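Local atomic coordinates of probable enoyl-CoA hydratase/isomerase (Pseudomonas aeruginosa PAO1, PDB entry 5YLO), a protein that probably isomerises the double bond of unsaturated enoyl-CoA thioesters, as a Delta3,Delta2-enoyl-CoA isomerase of the crotonase family involved in unsaturated fatty acid metabolism. Residues 212-215 and 216-220. Sequence-based numbering, arbitrary orientation.
Sequences QTKR and LLRDG
Arg218 folds its guanidinium back along the helix, against the aliphatic parts of the two residues a turn earlier. Its NH2 lies 3.3 Å from Arg215 CG, and the CA of Arg215 sits over one face of the group; NH1 comes 3.9 Å from Lys214 CG. The fold-back begins with CG anti to the backbone N (chi1 -175°) and is completed by a bend at chi3 of 56°. The guanidinium planes of Arg215 and Arg218 are 73° apart, so they do not stack. Two leucines repeat one arrangement, each laying CG against the carbonyl oxygen four residues back: Leu216 CG is 3.3 Å from Gln212 O and Leu217 CG 3.4 Å from Thr213 O, with Leu217 CD1 also reaching Thr213 CG2 at 4.1 Å. Beneath these side chains run the i to i+4 hydrogen bonds of an alpha-helix, residues 207-220, which precedes the last modelled helix, 225-232, in a chain of the crotonase family. The straightest of these bonds run from Leu217 N to Thr213 O and from Asp219 N to Arg215 O, each 2.9 Å long; that from Arg218 N to Lys214 O stretches to 3.2 Å. Farther out, the extended chain of Lys214 carries NZ to a salt bridge with Asp123 and a hydrogen bond to Leu99 O. Thr213 OG1 bonds to Ala209 O and also to Asp145 and Tyr142 of the second subunit; Phe166 and Lys162 of that second subunit pack on Thr213 and Leu217 respectively, placing this side of the helix at a subunit interface.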
ATOM      1  N   GLN A 212      11.971 -15.201  11.551  1.00 56.61           N
ATOM      2  CA  GLN A 212      10.676 -15.070  12.211  1.00 59.39           C
ATOM      3  C   GLN A 212       9.979 -13.779  11.799  1.00 54.92           C
ATOM      4  O   GLN A 212       8.766 -13.769  11.563  1.00 54.67           O
ATOM      5  CB  GLN A 212      10.849 -15.123  13.727  1.00 64.12           C
ATOM      6  CG  GLN A 212      11.319 -16.464  14.253  1.00 89.08           C
ATOM      7  CD  GLN A 212      11.465 -16.474  15.761  1.00 98.17           C
ATOM      8  OE1 GLN A 212      12.164 -15.638  16.335  1.00 87.26           O
ATOM      9  NE2 GLN A 212      10.800 -17.420  16.413  1.00104.11           N
ATOM     10  N   THR A 213      10.732 -12.681  11.709  1.00 52.74           N
ATOM     11  CA  THR A 213      10.147 -11.410  11.292  1.00 49.52           C
ATOM     12  C   THR A 213       9.629 -11.482   9.861  1.00 46.30           C
ATOM     13  O   THR A 213       8.547 -10.965   9.558  1.00 39.17           O
ATOM     14  CB  THR A 213      11.176 -10.287  11.435  1.00 44.54           C
ATOM     15  OG1 THR A 213      11.382 -10.000  12.824  1.00 50.91           O
ATOM     16  CG2 THR A 213      10.705  -9.022  10.723  1.00 50.08           C
ATOM     17  N   LYS A 214      10.383 -12.126   8.968  1.00 48.89           N
ATOM     18  CA  LYS A 214       9.948 -12.224   7.578  1.00 42.63           C
ATOM     19  C   LYS A 214       8.675 -13.054   7.457  1.00 42.45           C
ATOM     20  O   LYS A 214       7.812 -12.763   6.621  1.00 51.24           O
ATOM     21  CB  LYS A 214      11.068 -12.810   6.716  1.00 41.46           C
ATOM     22  CG  LYS A 214      10.752 -12.840   5.231  1.00 50.72           C
ATOM     23  CD  LYS A 214      11.976 -13.190   4.401  1.00 52.83           C
ATOM     24  CE  LYS A 214      11.614 -13.345   2.933  1.00 52.30           C
ATOM     25  NZ  LYS A 214      12.822 -13.540   2.081  1.00 55.20           N
ATOM     26  N   ARG A 215       8.534 -14.087   8.293  1.00 40.85           N
ATOM     27  CA  ARG A 215       7.296 -14.860   8.304  1.00 43.12           C
ATOM     28  C   ARG A 215       6.132 -14.052   8.863  1.00 42.06           C
ATOM     29  O   ARG A 215       4.994 -14.211   8.408  1.00 44.29           O
ATOM     30  CB  ARG A 215       7.481 -16.145   9.113  1.00 53.35           C
ATOM     31  CG  ARG A 215       8.054 -17.313   8.324  1.00 63.74           C
ATOM     32  CD  ARG A 215       8.066 -18.581   9.166  1.00 80.40           C
ATOM     33  NE  ARG A 215       9.173 -18.605  10.117  1.00 95.16           N
ATOM     34  CZ  ARG A 215      10.165 -19.488  10.084  1.00 94.89           C
ATOM     35  NH1 ARG A 215      10.182 -20.434   9.155  1.00 93.55           N
ATOM     36  NH2 ARG A 215      11.134 -19.435  10.988  1.00 88.81           N
ATOM     37  N   LEU A 216       6.392 -13.187   9.845  1.00 36.93           N
ATOM     38  CA  LEU A 216       5.322 -12.379  10.420  1.00 37.08           C
ATOM     39  C   LEU A 216       4.853 -11.308   9.446  1.00 35.92           C
ATOM     40  O   LEU A 216       3.648 -11.043   9.340  1.00 34.07           O
ATOM     41  CB  LEU A 216       5.789 -11.750  11.730  1.00 39.44           C
ATOM     42  CG  LEU A 216       5.906 -12.700  12.923  1.00 43.44           C
ATOM     43  CD1 LEU A 216       6.662 -12.035  14.057  1.00 46.15           C
ATOM     44  CD2 LEU A 216       4.526 -13.146  13.388  1.00 45.10           C
ATOM     45  N   LEU A 217       5.790 -10.671   8.736  1.00 42.43           N
ATOM     46  CA  LEU A 217       5.417  -9.701   7.711  1.00 37.32           C
ATOM     47  C   LEU A 217       4.485 -10.329   6.686  1.00 30.14           C
ATOM     48  O   LEU A 217       3.448  -9.757   6.334  1.00 36.37           O
ATOM     49  CB  LEU A 217       6.670  -9.158   7.019  1.00 36.77           C
ATOM     50  CG  LEU A 217       7.623  -8.252   7.798  1.00 38.89           C
ATOM     51  CD1 LEU A 217       8.978  -8.229   7.116  1.00 33.61           C
ATOM     52  CD2 LEU A 217       7.057  -6.848   7.893  1.00 33.01           C
ATOM     53  N   ARG A 218       4.840 -11.522   6.205  1.00 38.21           N
ATOM     54  CA  ARG A 218       4.054 -12.179   5.169  1.00 38.03           C
ATOM     55  C   ARG A 218       2.704 -12.635   5.708  1.00 40.49           C
ATOM     56  O   ARG A 218       1.662 -12.379   5.094  1.00 49.00           O
ATOM     57  CB  ARG A 218       4.847 -13.357   4.598  1.00 38.96           C
ATOM     58  CG  ARG A 218       4.204 -14.060   3.418  1.00 40.09           C
ATOM     59  CD  ARG A 218       5.174 -15.048   2.778  1.00 46.44           C
ATOM     60  NE  ARG A 218       5.687 -16.028   3.734  1.00 58.60           N
ATOM     61  CZ  ARG A 218       6.910 -15.997   4.256  1.00 55.12           C
ATOM     62  NH1 ARG A 218       7.759 -15.037   3.914  1.00 51.67           N
ATOM     63  NH2 ARG A 218       7.286 -16.931   5.120  1.00 53.74           N
ATOM     64  N   ASP A 219       2.699 -13.304   6.865  1.00 33.98           N
ATOM     65  CA  ASP A 219       1.438 -13.759   7.441  1.00 48.25           C
ATOM     66  C   ASP A 219       0.550 -12.591   7.852  1.00 43.24           C
ATOM     67  O   ASP A 219      -0.679 -12.690   7.771  1.00 36.57           O
ATOM     68  CB  ASP A 219       1.698 -14.669   8.644  1.00 52.93           C
ATOM     69  CG  ASP A 219       2.282 -16.015   8.254  1.00 54.71           C
ATOM     70  OD1 ASP A 219       2.280 -16.344   7.049  1.00 40.19           O
ATOM     71  OD2 ASP A 219       2.736 -16.750   9.159  1.00 55.18           O
ATOM     72  N   GLY A 220       1.149 -11.478   8.287  1.00 42.67           N
ATOM     73  CA  GLY A 220       0.380 -10.343   8.769  1.00 35.87           C
ATOM     74  C   GLY A 220      -0.484  -9.674   7.719  1.00 33.58           C
ATOM     75  O   GLY A 220      -1.453  -8.996   8.073  1.00 34.95           O
TER